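Local atomic coordinates of L-hydantoinase (Arthrobacter aurescens, PDB entry 1GKR), a protein that hydrolyses hydantoin derivatives as a zinc-dependent cyclic amidase, with a preference for aryl-substituted substrates and an enantioselectivity that depends on the substrate. Residues A[160-163]-A[164-167]; A[226-230]-A[231-235]; A[249-252]-A[253-257]; A[360-364]-A[365-369]. One frame throughout, in Å; residues are numbered along the deposited sequence.

Contact 1: residues A[160-163]-A[164-167]; sequences AVSD and GELF
Ser162 and Glu165 form a capping box where helix 163-176 begins. In one direction Ser162 N donates to Glu165 OE2 at 3.2 Å with an N-H...O angle of 153°, meeting the carboxylate on its anti side and somewhat above its plane. The return bond, Glu165 N to Ser162 OG at 3.4 Å, is straight but weak. The first helical turn closes behind the box with Leu166 N on Ser162 O at 2.8 Å. The tighter packing is apolar, between two buried residues: Val161 CG2 lies 3.7 Å from Leu166 CB, the side chains crossing at about a right angle, and Val161 also rests on Pro129. The looser side is wet. There a water bridges Ala160 O and Glu165 OE2, donating to the latter at 2.8 Å. Asp163 turns from the box to Arg223 and to Asn186 of the second subunit. An alanine in place of Glu165 would take away the carboxylate, probably leaving Ser162 N without its acceptor and the water with one anchor fewer. Chemically, the box gives the Glu165 amide an acceptor in the first turn, where no earlier helical carbonyl exists, and the carboxylate's negative charge is likely to suit the helix dipole.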
loop_
_atom_site.group_PDB
_atom_site.type_symbol
_atom_site.label_atom_id
_atom_site.label_comp_id
_atom_site.label_asym_id
_atom_site.label_seq_id
_atom_site.Cartn_x
_atom_site.Cartn_y
_atom_site.Cartn_z
ATOM N N ALA A 160 20.292 6.221 -25.727
ATOM C CA ALA A 160 19.358 5.676 -24.767
ATOM C C ALA A 160 18.790 4.387 -25.362
ATOM O O ALA A 160 18.798 4.199 -26.580
ATOM C CB ALA A 160 18.252 6.663 -24.511
ATOM N N VAL A 161 18.314 3.494 -24.502
ATOM C CA VAL A 161 17.720 2.248 -24.975
ATOM C C VAL A 161 16.204 2.314 -24.816
ATOM O O VAL A 161 15.686 3.092 -24.013
ATOM C CB VAL A 161 18.238 1.040 -24.177
ATOM C CG1 VAL A 161 19.668 0.761 -24.535
ATOM C CG2 VAL A 161 18.129 1.316 -22.688
ATOM N N SER A 162 15.485 1.521 -25.592
ATOM C CA SER A 162 14.036 1.508 -25.452
ATOM C C SER A 162 13.722 0.490 -24.362
ATOM O O SER A 162 14.617 -0.219 -23.899
ATOM C CB SER A 162 13.377 1.082 -26.753
ATOM O OG SER A 162 13.809 -0.207 -27.137
ATOM N N ASP A 163 12.463 0.398 -23.950
ATOM C CA ASP A 163 12.121 -0.558 -22.903
ATOM C C ASP A 163 12.494 -1.991 -23.294
ATOM O O ASP A 163 12.962 -2.758 -22.465
ATOM C CB ASP A 163 10.636 -0.447 -22.537
ATOM C CG ASP A 163 10.264 0.949 -22.051
ATOM O OD1 ASP A 163 11.144 1.623 -21.496
ATOM O OD2 ASP A 163 9.103 1.384 -22.211
ATOM N N GLY A 164 12.325 -2.339 -24.561
ATOM C CA GLY A 164 12.660 -3.678 -25.018
ATOM C C GLY A 164 14.155 -3.926 -24.945
ATOM O O GLY A 164 14.607 -4.974 -24.472
ATOM N N GLU A 165 14.940 -2.961 -25.401
ATOM C CA GLU A 165 16.390 -3.120 -25.364
ATOM C C GLU A 165 16.844 -3.161 -23.912
ATOM O O GLU A 165 17.689 -3.974 -23.532
ATOM C CB GLU A 165 17.066 -1.965 -26.109
ATOM C CG GLU A 165 16.368 -1.627 -27.406
ATOM C CD GLU A 165 17.151 -0.680 -28.268
ATOM O OE1 GLU A 165 18.084 -1.150 -28.949
ATOM O OE2 GLU A 165 16.839 0.531 -28.262
ATOM N N LEU A 166 16.270 -2.273 -23.102
ATOM C CA LEU A 166 16.591 -2.218 -21.684
ATOM C C LEU A 166 16.238 -3.556 -21.032
ATOM O O LEU A 166 16.990 -4.076 -20.208
ATOM C CB LEU A 166 15.815 -1.093 -21.001
ATOM C CG LEU A 166 16.103 -0.915 -19.503
ATOM C CD1 LEU A 166 17.589 -0.651 -19.277
ATOM C CD2 LEU A 166 15.281 0.228 -18.970
ATOM N N PHE A 167 15.094 -4.119 -21.406
ATOM C CA PHE A 167 14.684 -5.399 -20.850
ATOM C C PHE A 167 15.648 -6.518 -21.225
ATOM O O PHE A 167 15.971 -7.369 -20.394
ATOM C CB PHE A 167 13.287 -5.769 -21.322
ATOM C CG PHE A 167 12.786 -7.048 -20.737
ATOM C CD1 PHE A 167 12.507 -7.138 -19.376
ATOM C CD2 PHE A 167 12.628 -8.173 -21.530
ATOM C CE1 PHE A 167 12.078 -8.334 -18.810
ATOM C CE2 PHE A 167 12.201 -9.375 -20.979
ATOM C CZ PHE A 167 11.925 -9.455 -19.613
HETATM O O HOH W 1 16.987 3.224 -28.923
#

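Contact 2: residues A[226-230]-A[231-235]; sequences LLQKE and AGCRL
Gln228 and Leu235 face each other across the turn that ends helix 214-231 and leads into strand 234-237, a helix-to-strand connection of the TIM-barrel fold of this amidohydrolase. The turn is read from the backbone: Ala231 N donates to Leu227 O at 3.0 Å, Gly232 N to Gln228 O at 2.7 Å in the carbonyl plane, and Gly232 then departs from helical angles with a positive phi of 80°, where the chain leaves the helix toward the strand.

Leu235 points its CB toward the helix, and with CG anti to the backbone N (chi1 165°) its CD2 reaches Gln228 CB at 3.9 Å; the same leucine also covers Ile180 and Val182 of the neighbouring strand. Gln228, with chi1 at an unusual 105°, bends again at chi2 (78°), and the two turns bring its amide back beside Cys233. The approach of NE2 to Cys233 O is too close and too poorly angled to count as a hydrogen bond, so the exact placing of this amide nitrogen is doubtful. The other end of the amide, OE1, accepts a hydrogen bond from Gln257, tying the turn to the end of the next helix. Cys233 itself packs on Phe170 and Ala174 of helix 163-176. Glu230 directs its CB away from the turn and packs on Phe215 of the second subunit, while Leu227 sends its branches away onto Phe170 and onto Ile189 of the second subunit. The small Ala231 also packs on Phe170, its CB 3.5 Å from Leu227 O.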
loop_
_atom_site.group_PDB
_atom_site.type_symbol
_atom_site.label_atom_id
_atom_site.label_comp_id
_atom_site.label_asym_id
_atom_site.label_seq_id
_atom_site.Cartn_x
_atom_site.Cartn_y
_atom_site.Cartn_z
ATOM N N LEU A 226 9.635 -1.991 -12.489
ATOM C CA LEU A 226 8.759 -3.030 -13.023
ATOM C C LEU A 226 9.491 -4.025 -13.902
ATOM O O LEU A 226 9.159 -5.213 -13.913
ATOM C CB LEU A 226 7.631 -2.410 -13.833
ATOM C CG LEU A 226 6.308 -2.218 -13.094
ATOM C CD1 LEU A 226 6.559 -1.617 -11.705
ATOM C CD2 LEU A 226 5.399 -1.312 -13.926
ATOM N N LEU A 227 10.480 -3.544 -14.646
ATOM C CA LEU A 227 11.240 -4.424 -15.519
ATOM C C LEU A 227 12.248 -5.249 -14.743
ATOM O O LEU A 227 12.509 -6.388 -15.109
ATOM C CB LEU A 227 11.971 -3.637 -16.615
ATOM C CG LEU A 227 11.126 -2.697 -17.484
ATOM C CD1 LEU A 227 11.892 -2.354 -18.742
ATOM C CD2 LEU A 227 9.836 -3.358 -17.850
ATOM N N GLN A 228 12.824 -4.703 -13.676
ATOM C CA GLN A 228 13.790 -5.502 -12.936
ATOM C C GLN A 228 12.988 -6.569 -12.190
ATOM O O GLN A 228 13.400 -7.730 -12.085
ATOM C CB GLN A 228 14.612 -4.628 -11.981
ATOM C CG GLN A 228 14.225 -4.750 -10.543
ATOM C CD GLN A 228 14.769 -5.994 -9.897
ATOM O OE1 GLN A 228 14.140 -6.555 -9.016
ATOM N NE2 GLN A 228 15.947 -6.428 -10.321
ATOM N N LYS A 229 11.820 -6.167 -11.708
ATOM C CA LYS A 229 10.927 -7.067 -11.001
ATOM C C LYS A 229 10.778 -8.360 -11.797
ATOM O O LYS A 229 10.687 -9.445 -11.229
ATOM C CB LYS A 229 9.570 -6.388 -10.842
ATOM C CG LYS A 229 8.435 -7.260 -10.348
ATOM C CD LYS A 229 8.602 -7.659 -8.904
ATOM C CE LYS A 229 7.269 -8.111 -8.296
ATOM N NZ LYS A 229 6.269 -6.997 -8.209
ATOM N N GLU A 230 10.774 -8.231 -13.117
ATOM C CA GLU A 230 10.620 -9.367 -14.018
ATOM C C GLU A 230 11.944 -10.027 -14.414
ATOM O O GLU A 230 11.995 -11.225 -14.624
ATOM C CB GLU A 230 9.906 -8.899 -15.276
ATOM C CG GLU A 230 9.366 -9.997 -16.137
ATOM C CD GLU A 230 8.162 -10.675 -15.510
ATOM O OE1 GLU A 230 7.547 -10.072 -14.582
ATOM O OE2 GLU A 230 7.833 -11.802 -15.962
ATOM N N ALA A 231 13.015 -9.248 -14.521
ATOM C CA ALA A 231 14.312 -9.788 -14.914
ATOM C C ALA A 231 15.153 -10.356 -13.773
ATOM O O ALA A 231 15.908 -11.299 -13.982
ATOM C CB ALA A 231 15.112 -8.714 -15.641
ATOM N N GLY A 232 15.060 -9.748 -12.589
ATOM C CA GLY A 232 15.807 -10.215 -11.429
ATOM C C GLY A 232 17.275 -9.835 -11.300
ATOM O O GLY A 232 17.991 -10.388 -10.461
ATOM N N CYS A 233 17.733 -8.896 -12.121
ATOM C CA CYS A 233 19.128 -8.453 -12.096
ATOM C C CYS A 233 19.352 -7.408 -11.014
ATOM O O CYS A 233 18.437 -6.668 -10.678
ATOM C CB CYS A 233 19.485 -7.832 -13.444
ATOM S SG CYS A 233 18.347 -6.487 -13.937
ATOM N N ARG A 234 20.565 -7.337 -10.467
ATOM C CA ARG A 234 20.849 -6.328 -9.452
ATOM C C ARG A 234 20.805 -4.983 -10.184
ATOM O O ARG A 234 21.486 -4.787 -11.192
ATOM C CB ARG A 234 22.227 -6.534 -8.833
ATOM C CG ARG A 234 22.285 -5.967 -7.434
ATOM C CD ARG A 234 23.679 -5.666 -6.981
ATOM N NE ARG A 234 24.412 -6.793 -6.402
ATOM C CZ ARG A 234 24.008 -7.502 -5.354
ATOM N NH1 ARG A 234 22.857 -7.225 -4.770
ATOM N NH2 ARG A 234 24.786 -8.450 -4.855
ATOM N N LEU A 235 19.990 -4.068 -9.682
ATOM C CA LEU A 235 19.808 -2.769 -10.296
ATOM C C LEU A 235 20.085 -1.609 -9.352
ATOM O O LEU A 235 19.639 -1.611 -8.210
ATOM C CB LEU A 235 18.370 -2.662 -10.781
ATOM C CG LEU A 235 17.905 -1.250 -11.137
ATOM C CD1 LEU A 235 18.675 -0.791 -12.349
ATOM C CD2 LEU A 235 16.414 -1.224 -11.435
#

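Contact 3: residues A[249-252]-A[253-257]; sequences IHQA and QSEGQ
Ala252 O accepts from Gln257 N (3.2 Å) and Gln253 O from Gly256 N, the two bonds of the Schellman motif that ends helix 243-254; Glu255 N is an additional donor to Ala252 O (3.0 Å), from the opposite face of its carbonyl plane. Gly256 is the C-prime residue: with phi 108° and psi -10°, a side chain would collide with the carbonyl oxygen of Glu255. Two side-chain pairs run along the helix. Gln253 OE1 sits at the edge of the His250 ring, near its plane, and takes a weak bond from ND1 at 3.3 Å; ring and amide planes stand 58° apart. On another face Gln251 bends at chi2, which carries NE2 toward Glu255 OE1 at 2.9 Å, a weak bond, its N-H...O angle being 122°. Beyond the helix end, Gln257 lays its OE1 3.7 Å from Ala252 CB. The stronger hold on Gln253 is at NE2, bonded to Val259 O of the following strand. A leucine at Gln253 would remove both amide ends, and so would probably leave Val259 O without this donor and the His250 ring freer to turn. Ser254 OG pairs with Ser254 OG of the third subunit. The chemistry is thus polar and graded: backbone bonds of the Schellman motif end the helix, weak side-chain bonds run along two of its faces, and a hydroxyl pair joins subunits.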
loop_
_atom_site.group_PDB
_atom_site.type_symbol
_atom_site.label_atom_id
_atom_site.label_comp_id
_atom_site.label_asym_id
_atom_site.label_seq_id
_atom_site.Cartn_x
_atom_site.Cartn_y
_atom_site.Cartn_z
ATOM N N ILE A 249 11.853 3.352 -4.640
ATOM C CA ILE A 249 12.883 2.324 -4.694
ATOM C C ILE A 249 12.963 1.581 -3.373
ATOM O O ILE A 249 13.022 0.344 -3.342
ATOM C CB ILE A 249 14.270 2.936 -5.015
ATOM C CG1 ILE A 249 14.249 3.533 -6.416
ATOM C CG2 ILE A 249 15.348 1.883 -4.934
ATOM C CD1 ILE A 249 15.460 4.345 -6.734
ATOM N N HIS A 250 12.971 2.337 -2.281
ATOM C CA HIS A 250 13.037 1.730 -0.962
ATOM C C HIS A 250 11.888 0.736 -0.766
ATOM O O HIS A 250 12.094 -0.402 -0.342
ATOM C CB HIS A 250 12.972 2.797 0.121
ATOM C CG HIS A 250 13.293 2.271 1.478
ATOM N ND1 HIS A 250 14.471 1.605 1.751
ATOM C CD2 HIS A 250 12.572 2.249 2.623
ATOM C CE1 HIS A 250 14.458 1.191 3.006
ATOM N NE2 HIS A 250 13.317 1.568 3.557
ATOM N N GLN A 251 10.678 1.179 -1.086
ATOM C CA GLN A 251 9.514 0.334 -0.960
ATOM C C GLN A 251 9.710 -0.964 -1.734
ATOM O O GLN A 251 9.444 -2.052 -1.227
ATOM C CB GLN A 251 8.282 1.072 -1.472
ATOM C CG GLN A 251 7.026 0.215 -1.463
ATOM C CD GLN A 251 6.688 -0.323 -0.069
ATOM O OE1 GLN A 251 6.398 0.451 0.852
ATOM N NE2 GLN A 251 6.725 -1.652 0.090
ATOM N N ALA A 252 10.196 -0.848 -2.964
ATOM C CA ALA A 252 10.408 -2.020 -3.790
ATOM C C ALA A 252 11.494 -2.929 -3.246
ATOM O O ALA A 252 11.338 -4.145 -3.278
ATOM C CB ALA A 252 10.734 -1.612 -5.221
ATOM N N GLN A 253 12.597 -2.375 -2.743
ATOM C CA GLN A 253 13.638 -3.273 -2.243
ATOM C C GLN A 253 13.096 -3.930 -0.991
ATOM O O GLN A 253 13.337 -5.111 -0.714
ATOM C CB GLN A 253 14.958 -2.538 -1.948
ATOM C CG GLN A 253 15.010 -1.749 -0.675
ATOM C CD GLN A 253 16.419 -1.292 -0.316
ATOM O OE1 GLN A 253 16.618 -0.654 0.710
ATOM N NE2 GLN A 253 17.395 -1.612 -1.157
ATOM N N SER A 254 12.324 -3.145 -0.255
ATOM C CA SER A 254 11.699 -3.595 0.965
ATOM C C SER A 254 10.724 -4.751 0.669
ATOM O O SER A 254 10.360 -5.515 1.555
ATOM C CB SER A 254 10.988 -2.408 1.598
ATOM O OG SER A 254 9.922 -2.836 2.401
ATOM N N GLU A 255 10.310 -4.886 -0.588
ATOM C CA GLU A 255 9.398 -5.959 -0.963
ATOM C C GLU A 255 10.136 -7.150 -1.541
ATOM O O GLU A 255 9.510 -8.059 -2.067
ATOM C CB GLU A 255 8.358 -5.463 -1.973
ATOM C CG GLU A 255 7.336 -4.526 -1.366
ATOM C CD GLU A 255 6.347 -3.966 -2.375
ATOM O OE1 GLU A 255 5.441 -3.210 -1.962
ATOM O OE2 GLU A 255 6.475 -4.272 -3.578
ATOM N N GLY A 256 11.464 -7.146 -1.462
ATOM C CA GLY A 256 12.223 -8.267 -1.993
ATOM C C GLY A 256 13.007 -8.035 -3.281
ATOM O O GLY A 256 13.809 -8.885 -3.680
ATOM N N GLN A 257 12.793 -6.900 -3.944
ATOM C CA GLN A 257 13.520 -6.619 -5.190
ATOM C C GLN A 257 14.969 -6.194 -4.929
ATOM O O GLN A 257 15.235 -5.370 -4.056
ATOM C CB GLN A 257 12.803 -5.536 -5.994
ATOM C CG GLN A 257 11.418 -5.930 -6.459
ATOM C CD GLN A 257 10.861 -4.950 -7.466
ATOM O OE1 GLN A 257 9.718 -4.503 -7.353
ATOM N NE2 GLN A 257 11.670 -4.610 -8.469
#

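Contact 4: residues A[360-364]-A[365-369]; sequences LVEVM and CEKPA
Lys367 and Glu362 lie side by side, pointing the same way, on helix 357-372, which widens into a pi-type turn and then kinks at Pro368; the axes of the short segments 360-364 and 365-369 are 23° apart. Two i+5 bonds define the wide turn: Glu366 N reaches Val361 O at 3.1 Å, and Lys367 N reaches Glu362 O at 2.9 Å. Val361 O also takes Cys365 N, which comes from above the carbonyl plane.

From its CB, Lys367 starts 3.5 Å from Glu362 O, the oxygen its own amide uses. The chain then runs extended through CG and CD, until a turn at chi4 (46°) sets NZ 3.8 Å from Glu362 OE2, a long salt bridge. The lysine side chain as a whole also touches Asp307 and Thr308. The other carboxylate oxygen of Glu362, OE1, pairs with Arg359, so the glutamate probably shares its charge between two cations. Next to it Glu366 lays OE2 against Val361 CG1 at 3.6 Å and turns OE1 to Ser14. Cys365 and Val361 both pack on Met53 of strand 51-62. Pro368 has no amide hydrogen to offer the preceding turn; its ring carbon CD instead stands 3.5 Å from Val363 O.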
loop_
_atom_site.group_PDB
_atom_site.type_symbol
_atom_site.label_atom_id
_atom_site.label_comp_id
_atom_site.label_asym_id
_atom_site.label_seq_id
_atom_site.Cartn_x
_atom_site.Cartn_y
_atom_site.Cartn_z
ATOM N N LEU A 360 27.708 7.467 7.101
ATOM C CA LEU A 360 28.512 8.002 6.013
ATOM C C LEU A 360 29.409 6.915 5.459
ATOM O O LEU A 360 29.513 6.746 4.250
ATOM C CB LEU A 360 29.366 9.172 6.500
ATOM C CG LEU A 360 30.174 9.908 5.426
ATOM C CD1 LEU A 360 30.375 11.351 5.831
ATOM C CD2 LEU A 360 31.506 9.228 5.217
ATOM N N VAL A 361 30.063 6.176 6.342
ATOM C CA VAL A 361 30.940 5.109 5.888
ATOM C C VAL A 361 30.164 4.001 5.179
ATOM O O VAL A 361 30.672 3.357 4.262
ATOM C CB VAL A 361 31.745 4.521 7.068
ATOM C CG1 VAL A 361 32.345 3.174 6.704
ATOM C CG2 VAL A 361 32.849 5.483 7.426
ATOM N N GLU A 362 28.921 3.797 5.595
ATOM C CA GLU A 362 28.096 2.764 4.993
ATOM C C GLU A 362 27.727 3.089 3.552
ATOM O O GLU A 362 27.857 2.234 2.664
ATOM C CB GLU A 362 26.814 2.563 5.798
ATOM C CG GLU A 362 26.002 1.377 5.321
ATOM C CD GLU A 362 24.662 1.262 6.011
ATOM O OE1 GLU A 362 23.986 2.308 6.157
ATOM O OE2 GLU A 362 24.280 0.129 6.389
ATOM N N VAL A 363 27.272 4.321 3.320
ATOM C CA VAL A 363 26.860 4.729 1.978
ATOM C C VAL A 363 27.994 5.167 1.029
ATOM O O VAL A 363 27.811 5.173 -0.197
ATOM C CB VAL A 363 25.828 5.870 2.043
ATOM C CG1 VAL A 363 24.659 5.470 2.899
ATOM C CG2 VAL A 363 26.474 7.111 2.581
ATOM N N MET A 364 29.153 5.528 1.583
ATOM C CA MET A 364 30.273 5.971 0.764
ATOM C C MET A 364 31.386 4.958 0.625
ATOM O O MET A 364 32.269 5.136 -0.219
ATOM C CB MET A 364 30.856 7.288 1.296
ATOM C CG MET A 364 29.915 8.439 1.111
ATOM S SD MET A 364 30.596 10.028 1.534
ATOM C CE MET A 364 31.313 10.510 -0.028
ATOM N N CYS A 365 31.357 3.900 1.435
ATOM C CA CYS A 365 32.399 2.885 1.368
ATOM C C CYS A 365 31.876 1.465 1.270
ATOM O O CYS A 365 32.116 0.770 0.288
ATOM C CB CYS A 365 33.310 2.975 2.593
ATOM S SG CYS A 365 33.910 4.635 2.982
ATOM N N GLU A 366 31.157 1.035 2.296
ATOM C CA GLU A 366 30.649 -0.325 2.346
ATOM C C GLU A 366 29.679 -0.770 1.259
ATOM O O GLU A 366 30.004 -1.682 0.495
ATOM C CB GLU A 366 30.045 -0.584 3.724
ATOM C CG GLU A 366 31.095 -0.844 4.787
ATOM C CD GLU A 366 30.557 -0.732 6.202
ATOM O OE1 GLU A 366 29.379 -1.096 6.413
ATOM O OE2 GLU A 366 31.326 -0.297 7.097
ATOM N N LYS A 367 28.502 -0.151 1.181
ATOM C CA LYS A 367 27.524 -0.567 0.187
ATOM C C LYS A 367 28.031 -0.517 -1.256
ATOM O O LYS A 367 27.862 -1.480 -2.017
ATOM C CB LYS A 367 26.231 0.243 0.336
ATOM C CG LYS A 367 25.116 -0.516 1.041
ATOM C CD LYS A 367 24.051 0.442 1.581
ATOM C CE LYS A 367 22.865 -0.315 2.170
ATOM N NZ LYS A 367 23.338 -1.431 3.044
ATOM N N PRO A 368 28.631 0.608 -1.671
ATOM C CA PRO A 368 29.090 0.555 -3.061
ATOM C C PRO A 368 30.007 -0.661 -3.323
ATOM O O PRO A 368 29.810 -1.384 -4.289
ATOM C CB PRO A 368 29.775 1.916 -3.259
ATOM C CG PRO A 368 29.906 2.488 -1.846
ATOM C CD PRO A 368 28.747 1.965 -1.113
ATOM N N ALA A 369 30.979 -0.908 -2.454
ATOM C CA ALA A 369 31.869 -2.048 -2.637
ATOM C C ALA A 369 31.066 -3.342 -2.637
ATOM O O ALA A 369 31.244 -4.208 -3.494
ATOM C CB ALA A 369 32.903 -2.090 -1.531
#

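How the contacts relate
The contacts follow one another along the chain, all in the TIM-barrel fold of the amidohydrolases. Contacts 1 and 2 have centres about 13 Å apart and touch where the start of helix 163-176 packs against the end of helix 214-231; both also meet the second subunit. Contact 2 is joined to contact 3, whose centre is about 11 Å away, through the glutamine pair between their helix ends, and strand 234-237 leads from one to helix 243-254 of the other. Contact 3 reaches the third subunit instead. Contact 4, on helix 357-372, touches none of the others, although its nearest atoms come within about 6 Å of contact 3. Thus three contacts at helix ends border tetramer interfaces, while the fourth is buried within the subunit.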